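Local structure of tyrosine--tRNA ligase (Pyrococcus horikoshii, 2CYC) at residues H36-E41 with L52-K57; K104-M109 with V116-A121; N8-K13 with A64-R69. The protein probably catalyses the attachment of tyrosine to its cognate tRNA, first activating the amino acid with ATP to form tyrosyl-AMP. One frame throughout, in Å; residues are numbered along the deposited sequence.

Contact 1. Residues H36-E41 with L52-K57; sequences HYIGFE and LMAGAK. With TYR (tyrosine), chain C.
Ile38 carries CG1 anti to its backbone N (chi1 175°) and continues extended through chi2 of 165°, which brings CD1 to within 4.0 Å of Ala54 CB. In Phe40, CG lies anti to the carbonyl carbon (chi1 -56°), and the ring meets the same methyl edge-on, with Phe40 CZ 3.9 Å from Ala54 CB near the ring plane. One small helix residue thus takes both side chains from strand 36-40, and helix 48-63 lies close over this face of the mixed sheet, where strand 36-40 has parallel neighbours; His223 also touches Ile38 and Ala54. The other face of the strand serves the substrate. Tyr37 OH lies 2.8 Å from OH of the bound tyrosine, which sits at the edge of the Tyr37 ring, in its plane. The bond is hydroxyl to hydroxyl, and Asp175, Gln172, Gln190 and Tyr168 add further hydrogen bonds to the ligand. Gly39 lets the substrate ring come near the backbone: Gly39 O is 3.4 Å from CD1 of the ligand, and a side chain there would collide with the ring. A phenylalanine in place of Tyr37 would probably leave the substrate hydroxyl without this partner and its ring less firmly placed. The chemistry is therefore two-sided: carbon packing joins strand to helix, while a hydroxyl contact probably helps to favour tyrosine over an amino acid lacking that group.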
loop_
_atom_site.group_PDB
_atom_site.type_symbol
_atom_site.label_atom_id
_atom_site.label_comp_id
_atom_site.label_asym_id
_atom_site.label_seq_id
_atom_site.Cartn_x
_atom_site.Cartn_y
_atom_site.Cartn_z
ATOM N N HIS A 36 10.069 23.325 -1.207
ATOM C CA HIS A 36 10.885 22.328 -1.859
ATOM C C HIS A 36 11.137 21.183 -0.893
ATOM O O HIS A 36 10.843 21.273 0.302
ATOM C CB HIS A 36 12.237 22.945 -2.286
ATOM C CG HIS A 36 13.396 21.994 -2.218
ATOM N ND1 HIS A 36 13.895 21.513 -1.025
ATOM C CD2 HIS A 36 14.163 21.445 -3.193
ATOM C CE1 HIS A 36 14.921 20.714 -1.267
ATOM N NE2 HIS A 36 15.106 20.656 -2.574
ATOM N N TYR A 37 11.670 20.107 -1.452
ATOM C CA TYR A 37 12.093 18.953 -0.703
ATOM C C TYR A 37 12.847 18.033 -1.645
ATOM O O TYR A 37 12.697 18.100 -2.870
ATOM C CB TYR A 37 10.900 18.212 -0.075
ATOM C CG TYR A 37 10.530 16.878 -0.711
ATOM C CD1 TYR A 37 10.470 15.706 0.057
ATOM C CD2 TYR A 37 10.161 16.800 -2.062
ATOM C CE1 TYR A 37 10.037 14.495 -0.502
ATOM C CE2 TYR A 37 9.733 15.595 -2.633
ATOM C CZ TYR A 37 9.664 14.453 -1.848
ATOM O OH TYR A 37 9.166 13.297 -2.395
ATOM N N ILE A 38 13.689 17.203 -1.054
ATOM C CA ILE A 38 14.412 16.175 -1.778
ATOM C C ILE A 38 14.612 15.095 -0.722
ATOM O O ILE A 38 15.102 15.359 0.386
ATOM C CB ILE A 38 15.770 16.666 -2.414
ATOM C CG1 ILE A 38 16.479 15.461 -3.046
ATOM C CG2 ILE A 38 16.666 17.364 -1.386
ATOM C CD1 ILE A 38 17.623 15.828 -4.004
ATOM N N GLY A 39 14.164 13.890 -1.049
ATOM C CA GLY A 39 14.269 12.787 -0.118
ATOM C C GLY A 39 15.457 11.895 -0.399
ATOM O O GLY A 39 15.920 11.782 -1.536
ATOM N N PHE A 40 15.963 11.254 0.647
ATOM C CA PHE A 40 17.101 10.369 0.484
ATOM C C PHE A 40 16.900 9.112 1.293
ATOM O O PHE A 40 16.394 9.147 2.418
ATOM C CB PHE A 40 18.394 11.004 0.997
ATOM C CG PHE A 40 18.722 12.321 0.385
ATOM C CD1 PHE A 40 18.246 13.503 0.951
ATOM C CD2 PHE A 40 19.535 12.390 -0.740
ATOM C CE1 PHE A 40 18.583 14.731 0.405
ATOM C CE2 PHE A 40 19.877 13.620 -1.291
ATOM C CZ PHE A 40 19.399 14.789 -0.715
ATOM N N GLU A 41 17.311 7.996 0.723
ATOM C CA GLU A 41 17.262 6.755 1.461
ATOM C C GLU A 41 18.470 6.855 2.399
ATOM O O GLU A 41 19.407 7.612 2.133
ATOM C CB GLU A 41 17.426 5.569 0.521
ATOM C CG GLU A 41 16.128 5.156 -0.183
ATOM C CD GLU A 41 16.200 3.736 -0.731
ATOM O OE1 GLU A 41 17.189 3.037 -0.427
ATOM O OE2 GLU A 41 15.273 3.318 -1.456
ATOM N N LEU A 52 27.021 17.027 -2.996
ATOM C CA LEU A 52 27.313 18.202 -3.817
ATOM C C LEU A 52 26.241 18.643 -4.805
ATOM O O LEU A 52 25.906 19.821 -4.862
ATOM C CB LEU A 52 28.648 18.015 -4.554
ATOM C CG LEU A 52 29.812 17.615 -3.642
ATOM C CD1 LEU A 52 31.120 17.891 -4.366
ATOM C CD2 LEU A 52 29.758 18.398 -2.322
ATOM N N MET A 53 25.698 17.717 -5.583
ATOM C CA MET A 53 24.683 18.096 -6.555
ATOM C C MET A 53 23.394 18.542 -5.865
ATOM O O MET A 53 22.819 19.567 -6.222
ATOM C CB MET A 53 24.430 16.937 -7.519
ATOM C CG MET A 53 25.697 16.498 -8.264
ATOM S SD MET A 53 26.364 17.778 -9.390
ATOM C CE MET A 53 27.577 18.572 -8.349
ATOM N N ALA A 54 22.937 17.785 -4.876
ATOM C CA ALA A 54 21.725 18.175 -4.152
ATOM C C ALA A 54 22.007 19.478 -3.393
ATOM O O ALA A 54 21.182 20.382 -3.356
ATOM C CB ALA A 54 21.320 17.080 -3.168
ATOM N N GLY A 55 23.191 19.557 -2.795
ATOM C CA GLY A 55 23.575 20.735 -2.042
ATOM C C GLY A 55 23.604 21.967 -2.910
ATOM O O GLY A 55 23.134 23.030 -2.497
ATOM N N ALA A 56 24.161 21.833 -4.113
ATOM C CA ALA A 56 24.217 22.956 -5.043
ATOM C C ALA A 56 22.803 23.454 -5.370
ATOM O O ALA A 56 22.544 24.654 -5.341
ATOM C CB ALA A 56 24.931 22.545 -6.312
ATOM N N LYS A 57 21.876 22.542 -5.664
ATOM C CA LYS A 57 20.518 22.979 -5.989
ATOM C C LYS A 57 19.812 23.597 -4.781
ATOM O O LYS A 57 19.088 24.587 -4.917
ATOM C CB LYS A 57 19.675 21.823 -6.549
ATOM C CG LYS A 57 20.094 21.344 -7.938
ATOM C CD LYS A 57 20.477 22.513 -8.869
ATOM C CE LYS A 57 19.324 23.500 -9.080
ATOM N NZ LYS A 57 19.781 24.724 -9.801
HETATM N N TYR C . 13.565 7.118 -3.827
HETATM C CA TYR C . 14.623 8.061 -3.356
HETATM C C TYR C . 16.010 7.462 -3.579
HETATM O O TYR C . 16.088 6.266 -3.934
HETATM C CB TYR C . 14.424 8.377 -1.865
HETATM C CG TYR C . 13.132 9.114 -1.569
HETATM C CD1 TYR C . 12.880 10.371 -2.119
HETATM C CD2 TYR C . 12.159 8.554 -0.737
HETATM C CE1 TYR C . 11.681 11.054 -1.850
HETATM C CE2 TYR C . 10.971 9.228 -0.455
HETATM C CZ TYR C . 10.733 10.472 -1.015
HETATM O OH TYR C . 9.545 11.126 -0.741
HETATM O OXT TYR C . 17.002 8.193 -3.391
#

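Contact 2. Residues K104-M109 with V116-A121; sequences KSIEVM and VEFVLA
Ile106, Val116 and Phe118 join helix 87-108 to strand 117-120, the last two elements of a beta-alpha-beta crossover that leaves parallel strand 69-72 and returns beside it in the Rossmann-like catalytic domain of a class I synthetase. Ile106 contributes the most buried surface. Its CG1 is anti to the carbonyl carbon (chi1 -69°) and its chain is extended beyond (chi2 165°), which carries CD1 away from the helix and toward the sheet. Val116 turns CG2 to meet it, and the two side chains reach toward each other tip to tip. Phe118, two residues further on, presents its ring to the same isoleucine end, so a single methyl bridges two residues of the returning chain. The contact is wholly aliphatic and aromatic, and few groups touch; the backbones stay well apart, with 9.0 Å between Ile106 CA and Val116 CA, and the side chains span the distance. Ile58 of helix 48-63 touches both Ile106 and Val116, while Val70 of strand 69-72 touches Val116 and Phe118. The Phe118 ring also has a cation-pi partner in Lys99, one of the earlier residues of the same helix, which ties the ring to that helix a second time. Helix 87-108 finishes just beyond Ile106: Met109 is the first residue to leave helical angles, yet its N still bonds to Ser105 O at 3.2 Å. The six residues that follow then reverse the chain into Val116. At the centre of the junction, Ile106 CD1 lies 4.0 Å from Val116 CG2 and 4.3 Å from Phe118 CZ, approaching the ring obliquely.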
loop_
_atom_site.group_PDB
_atom_site.type_symbol
_atom_site.label_atom_id
_atom_site.label_comp_id
_atom_site.label_asym_id
_atom_site.label_seq_id
_atom_site.Cartn_x
_atom_site.Cartn_y
_atom_site.Cartn_z
ATOM N N LYS A 104 26.689 19.882 5.969
ATOM C CA LYS A 104 28.010 20.339 5.553
ATOM C C LYS A 104 28.166 20.367 4.031
ATOM O O LYS A 104 28.907 21.188 3.498
ATOM C CB LYS A 104 29.096 19.468 6.183
ATOM C CG LYS A 104 29.050 19.446 7.715
ATOM C CD LYS A 104 29.121 20.844 8.337
ATOM C CE LYS A 104 28.762 20.788 9.824
ATOM N NZ LYS A 104 28.776 22.124 10.504
ATOM N N SER A 105 27.469 19.476 3.330
ATOM C CA SER A 105 27.548 19.459 1.874
ATOM C C SER A 105 26.869 20.709 1.329
ATOM O O SER A 105 27.377 21.356 0.422
ATOM C CB SER A 105 26.867 18.215 1.309
ATOM O OG SER A 105 27.607 17.050 1.623
ATOM N N ILE A 106 25.713 21.040 1.895
ATOM C CA ILE A 106 24.966 22.224 1.481
ATOM C C ILE A 106 25.841 23.457 1.718
ATOM O O ILE A 106 25.920 24.360 0.890
ATOM C CB ILE A 106 23.658 22.349 2.297
ATOM C CG1 ILE A 106 22.699 21.222 1.899
ATOM C CG2 ILE A 106 23.023 23.715 2.077
ATOM C CD1 ILE A 106 21.554 21.028 2.855
ATOM N N GLU A 107 26.518 23.466 2.853
ATOM C CA GLU A 107 27.375 24.573 3.212
ATOM C C GLU A 107 28.533 24.797 2.237
ATOM O O GLU A 107 28.747 25.925 1.802
ATOM C CB GLU A 107 27.899 24.351 4.620
ATOM C CG GLU A 107 28.797 25.432 5.140
ATOM C CD GLU A 107 29.220 25.136 6.554
ATOM O OE1 GLU A 107 28.375 25.271 7.466
ATOM O OE2 GLU A 107 30.391 24.747 6.751
ATOM N N VAL A 108 29.273 23.749 1.874
ATOM C CA VAL A 108 30.380 23.951 0.934
ATOM C C VAL A 108 29.903 24.332 -0.457
ATOM O O VAL A 108 30.666 24.902 -1.236
ATOM C CB VAL A 108 31.297 22.714 0.792
ATOM C CG1 VAL A 108 31.883 22.341 2.148
ATOM C CG2 VAL A 108 30.533 21.566 0.178
ATOM N N MET A 109 28.655 24.013 -0.785
ATOM C CA MET A 109 28.129 24.379 -2.099
ATOM C C MET A 109 27.503 25.771 -2.031
ATOM O O MET A 109 26.803 26.195 -2.948
ATOM C CB MET A 109 27.100 23.352 -2.588
ATOM C CG MET A 109 27.698 21.967 -2.810
ATOM S SD MET A 109 29.269 22.038 -3.748
ATOM C CE MET A 109 28.648 22.344 -5.418
ATOM N N VAL A 116 17.653 25.284 6.159
ATOM C CA VAL A 116 17.134 24.094 5.503
ATOM C C VAL A 116 16.351 23.275 6.533
ATOM O O VAL A 116 16.840 23.016 7.627
ATOM C CB VAL A 116 18.282 23.217 4.927
ATOM C CG1 VAL A 116 17.717 21.919 4.380
ATOM C CG2 VAL A 116 19.028 23.971 3.823
ATOM N N GLU A 117 15.124 22.901 6.193
ATOM C CA GLU A 117 14.305 22.082 7.080
ATOM C C GLU A 117 14.769 20.631 6.937
ATOM O O GLU A 117 15.085 20.181 5.828
ATOM C CB GLU A 117 12.820 22.184 6.687
ATOM C CG GLU A 117 12.234 23.580 6.887
ATOM C CD GLU A 117 10.896 23.775 6.195
ATOM O OE1 GLU A 117 10.187 24.741 6.550
ATOM O OE2 GLU A 117 10.554 22.981 5.290
ATOM N N PHE A 118 14.842 19.921 8.060
ATOM C CA PHE A 118 15.219 18.517 8.059
ATOM C C PHE A 118 14.053 17.745 8.679
ATOM O O PHE A 118 13.667 17.989 9.819
ATOM C CB PHE A 118 16.522 18.290 8.838
ATOM C CG PHE A 118 17.754 18.663 8.062
ATOM C CD1 PHE A 118 18.191 19.987 8.011
ATOM C CD2 PHE A 118 18.446 17.698 7.329
ATOM C CE1 PHE A 118 19.294 20.344 7.238
ATOM C CE2 PHE A 118 19.553 18.040 6.553
ATOM C CZ PHE A 118 19.979 19.362 6.504
ATOM N N VAL A 119 13.491 16.822 7.907
ATOM C CA VAL A 119 12.339 16.032 8.340
ATOM C C VAL A 119 12.586 14.527 8.242
ATOM O O VAL A 119 12.953 14.017 7.185
ATOM C CB VAL A 119 11.096 16.392 7.470
ATOM C CG1 VAL A 119 9.964 15.417 7.713
ATOM C CG2 VAL A 119 10.634 17.818 7.784
ATOM N N LEU A 120 12.400 13.820 9.353
ATOM C CA LEU A 120 12.541 12.368 9.362
ATOM C C LEU A 120 11.190 11.883 8.822
ATOM O O LEU A 120 10.152 12.242 9.375
ATOM C CB LEU A 120 12.757 11.869 10.795
ATOM C CG LEU A 120 13.099 10.383 10.967
ATOM C CD1 LEU A 120 14.349 10.049 10.157
ATOM C CD2 LEU A 120 13.314 10.062 12.446
ATOM N N ALA A 121 11.187 11.081 7.757
ATOM C CA ALA A 121 9.920 10.621 7.159
ATOM C C ALA A 121 8.883 10.134 8.160
ATOM O O ALA A 121 7.704 10.480 8.054
ATOM C CB ALA A 121 10.178 9.519 6.111
#

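Contact 3. Residues N8-K13 with A64-R69; sequences NLVLKK and AGIKTR
Leu9, Val10, Ala64 and Ile66 meet without any ring or other flat group among them, so the contact has no faces or edges to stack; aliphatic carbons do all the touching. Leu9 sets its CB against the methyl of Ala64, with Leu9 CB 4.0 Å from Ala64 CB, and here the backbones come nearest, the two CA atoms being 6.3 Å apart. The side chain of the next helix residue, Val10, crosses that of Ile66, two residues after Ala64, at about a right angle. Val10 places CG2 anti to its carbonyl carbon, beside the backbone N, and this methyl meets the far end of Ile66, with Val10 CG2 4.0 Å from Ile66 CD1. Polar bonds flank the apolar patch: Lys57 NZ takes the carbonyl oxygens of Leu9, Val10 and Lys12 at the end of helix 3-11, and Arg6 reaches Ala64 O. Between the two touching residues of the second segment, Gly65 adopts a positive phi of 83°, which would jam a side chain against the preceding carbonyl. This glycine closes helix 48-63 with a Schellman motif, the turn through which the chain leaves the helix of a beta-alpha-beta unit and heads for strand 69-72.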
loop_
_atom_site.group_PDB
_atom_site.type_symbol
_atom_site.label_atom_id
_atom_site.label_comp_id
_atom_site.label_asym_id
_atom_site.label_seq_id
_atom_site.Cartn_x
_atom_site.Cartn_y
_atom_site.Cartn_z
ATOM N N ASN A 8 16.203 31.233 -13.648
ATOM C CA ASN A 8 17.567 30.804 -13.955
ATOM C C ASN A 8 18.236 30.082 -12.787
ATOM O O ASN A 8 19.024 29.166 -12.994
ATOM C CB ASN A 8 18.443 31.992 -14.369
ATOM C CG ASN A 8 18.124 32.494 -15.761
ATOM O OD1 ASN A 8 17.550 31.773 -16.578
ATOM N ND2 ASN A 8 18.512 33.729 -16.044
ATOM N N LEU A 9 17.945 30.508 -11.563
ATOM C CA LEU A 9 18.522 29.856 -10.388
ATOM C C LEU A 9 18.020 28.403 -10.344
ATOM O O LEU A 9 18.771 27.482 -10.015
ATOM C CB LEU A 9 18.096 30.584 -9.104
ATOM C CG LEU A 9 19.020 31.491 -8.264
ATOM C CD1 LEU A 9 20.452 31.442 -8.741
ATOM C CD2 LEU A 9 18.482 32.916 -8.296
ATOM N N VAL A 10 16.747 28.196 -10.675
ATOM C CA VAL A 10 16.192 26.841 -10.656
ATOM C C VAL A 10 16.788 26.023 -11.802
ATOM O O VAL A 10 17.120 24.847 -11.642
ATOM C CB VAL A 10 14.649 26.870 -10.798
ATOM C CG1 VAL A 10 14.095 25.445 -10.961
ATOM C CG2 VAL A 10 14.036 27.533 -9.583
ATOM N N LEU A 11 16.942 26.677 -12.948
ATOM C CA LEU A 11 17.463 26.051 -14.157
ATOM C C LEU A 11 18.970 25.793 -14.225
ATOM O O LEU A 11 19.400 24.879 -14.919
ATOM C CB LEU A 11 17.043 26.888 -15.371
ATOM C CG LEU A 11 15.639 26.670 -15.943
ATOM C CD1 LEU A 11 15.619 25.376 -16.721
ATOM C CD2 LEU A 11 14.596 26.637 -14.827
ATOM N N LYS A 12 19.772 26.565 -13.505
ATOM C CA LYS A 12 21.218 26.383 -13.583
ATOM C C LYS A 12 21.724 25.001 -13.175
ATOM O O LYS A 12 21.152 24.343 -12.293
ATOM C CB LYS A 12 21.939 27.453 -12.762
ATOM C CG LYS A 12 21.539 27.491 -11.308
ATOM C CD LYS A 12 22.283 28.589 -10.540
ATOM C CE LYS A 12 23.769 28.284 -10.398
ATOM N NZ LYS A 12 24.387 29.071 -9.298
ATOM N N LYS A 13 22.804 24.569 -13.832
ATOM C CA LYS A 13 23.406 23.268 -13.552
ATOM C C LYS A 13 23.689 23.180 -12.072
ATOM O O LYS A 13 24.001 24.182 -11.441
ATOM C CB LYS A 13 24.706 23.089 -14.342
ATOM C CG LYS A 13 24.473 22.856 -15.819
ATOM C CD LYS A 13 25.764 22.523 -16.554
ATOM C CE LYS A 13 25.461 21.753 -17.840
ATOM N NZ LYS A 13 24.402 22.402 -18.662
ATOM N N ALA A 64 16.576 31.783 -4.652
ATOM C CA ALA A 64 15.414 32.129 -5.451
ATOM C C ALA A 64 14.214 32.385 -4.540
ATOM O O ALA A 64 13.131 32.698 -5.014
ATOM C CB ALA A 64 15.092 30.995 -6.423
ATOM N N GLY A 65 14.404 32.239 -3.233
ATOM C CA GLY A 65 13.299 32.464 -2.314
ATOM C C GLY A 65 12.390 31.253 -2.156
ATOM O O GLY A 65 11.189 31.396 -1.933
ATOM N N ILE A 66 12.964 30.058 -2.281
ATOM C CA ILE A 66 12.220 28.807 -2.127
ATOM C C ILE A 66 12.589 28.185 -0.777
ATOM O O ILE A 66 13.769 28.124 -0.426
ATOM C CB ILE A 66 12.593 27.810 -3.254
ATOM C CG1 ILE A 66 12.151 28.374 -4.615
ATOM C CG2 ILE A 66 11.957 26.440 -2.978
ATOM C CD1 ILE A 66 12.742 27.649 -5.803
ATOM N N LYS A 67 11.589 27.738 -0.014
ATOM C CA LYS A 67 11.847 27.109 1.287
ATOM C C LYS A 67 12.306 25.672 1.030
ATOM O O LYS A 67 11.555 24.856 0.495
ATOM C CB LYS A 67 10.574 27.101 2.142
ATOM C CG LYS A 67 10.793 26.650 3.588
ATOM C CD LYS A 67 11.654 27.648 4.374
ATOM C CE LYS A 67 11.796 27.238 5.842
ATOM N NZ LYS A 67 12.877 27.999 6.552
ATOM N N THR A 68 13.532 25.375 1.432
ATOM C CA THR A 68 14.140 24.078 1.201
ATOM C C THR A 68 14.065 23.082 2.350
ATOM O O THR A 68 14.119 23.453 3.531
ATOM C CB THR A 68 15.613 24.267 0.779
ATOM O OG1 THR A 68 16.352 24.907 1.835
ATOM C CG2 THR A 68 15.676 25.142 -0.477
ATOM N N ARG A 69 13.965 21.803 1.991
ATOM C CA ARG A 69 13.859 20.738 2.990
ATOM C C ARG A 69 14.527 19.439 2.564
ATOM O O ARG A 69 14.407 19.024 1.409
ATOM C CB ARG A 69 12.376 20.451 3.280
ATOM C CG ARG A 69 12.115 19.223 4.168
ATOM C CD ARG A 69 10.624 19.004 4.358
ATOM N NE ARG A 69 9.969 20.206 4.873
ATOM C CZ ARG A 69 8.669 20.297 5.155
ATOM N NH1 ARG A 69 8.171 21.437 5.617
ATOM N NH2 ARG A 69 7.866 19.255 4.984
#

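How the contacts relate
Along the chain the segments run 8-13, 36-41, 52-57, 64-69, 104-109 and 116-121, so contact 1 falls between the two halves of contact 3, and contact 2 follows both. Contacts 1 and 2 have centres about 8 Å apart, contacts 1 and 3 about 11 Å, and contacts 2 and 3 about 14 Å. Helix 48-63 is common ground: it supplies 52-57, is packed by Met109, and ends where 64-69 begins. Strands 36-40 and 117-120 flank strand 69-72, and Glu117 forms a salt bridge with Arg69. Successive beta-alpha-beta units thus build the sheet that carries the tyrosine pocket, with the N-terminal helix packed against the loop between helix 48-63 and strand 69-72.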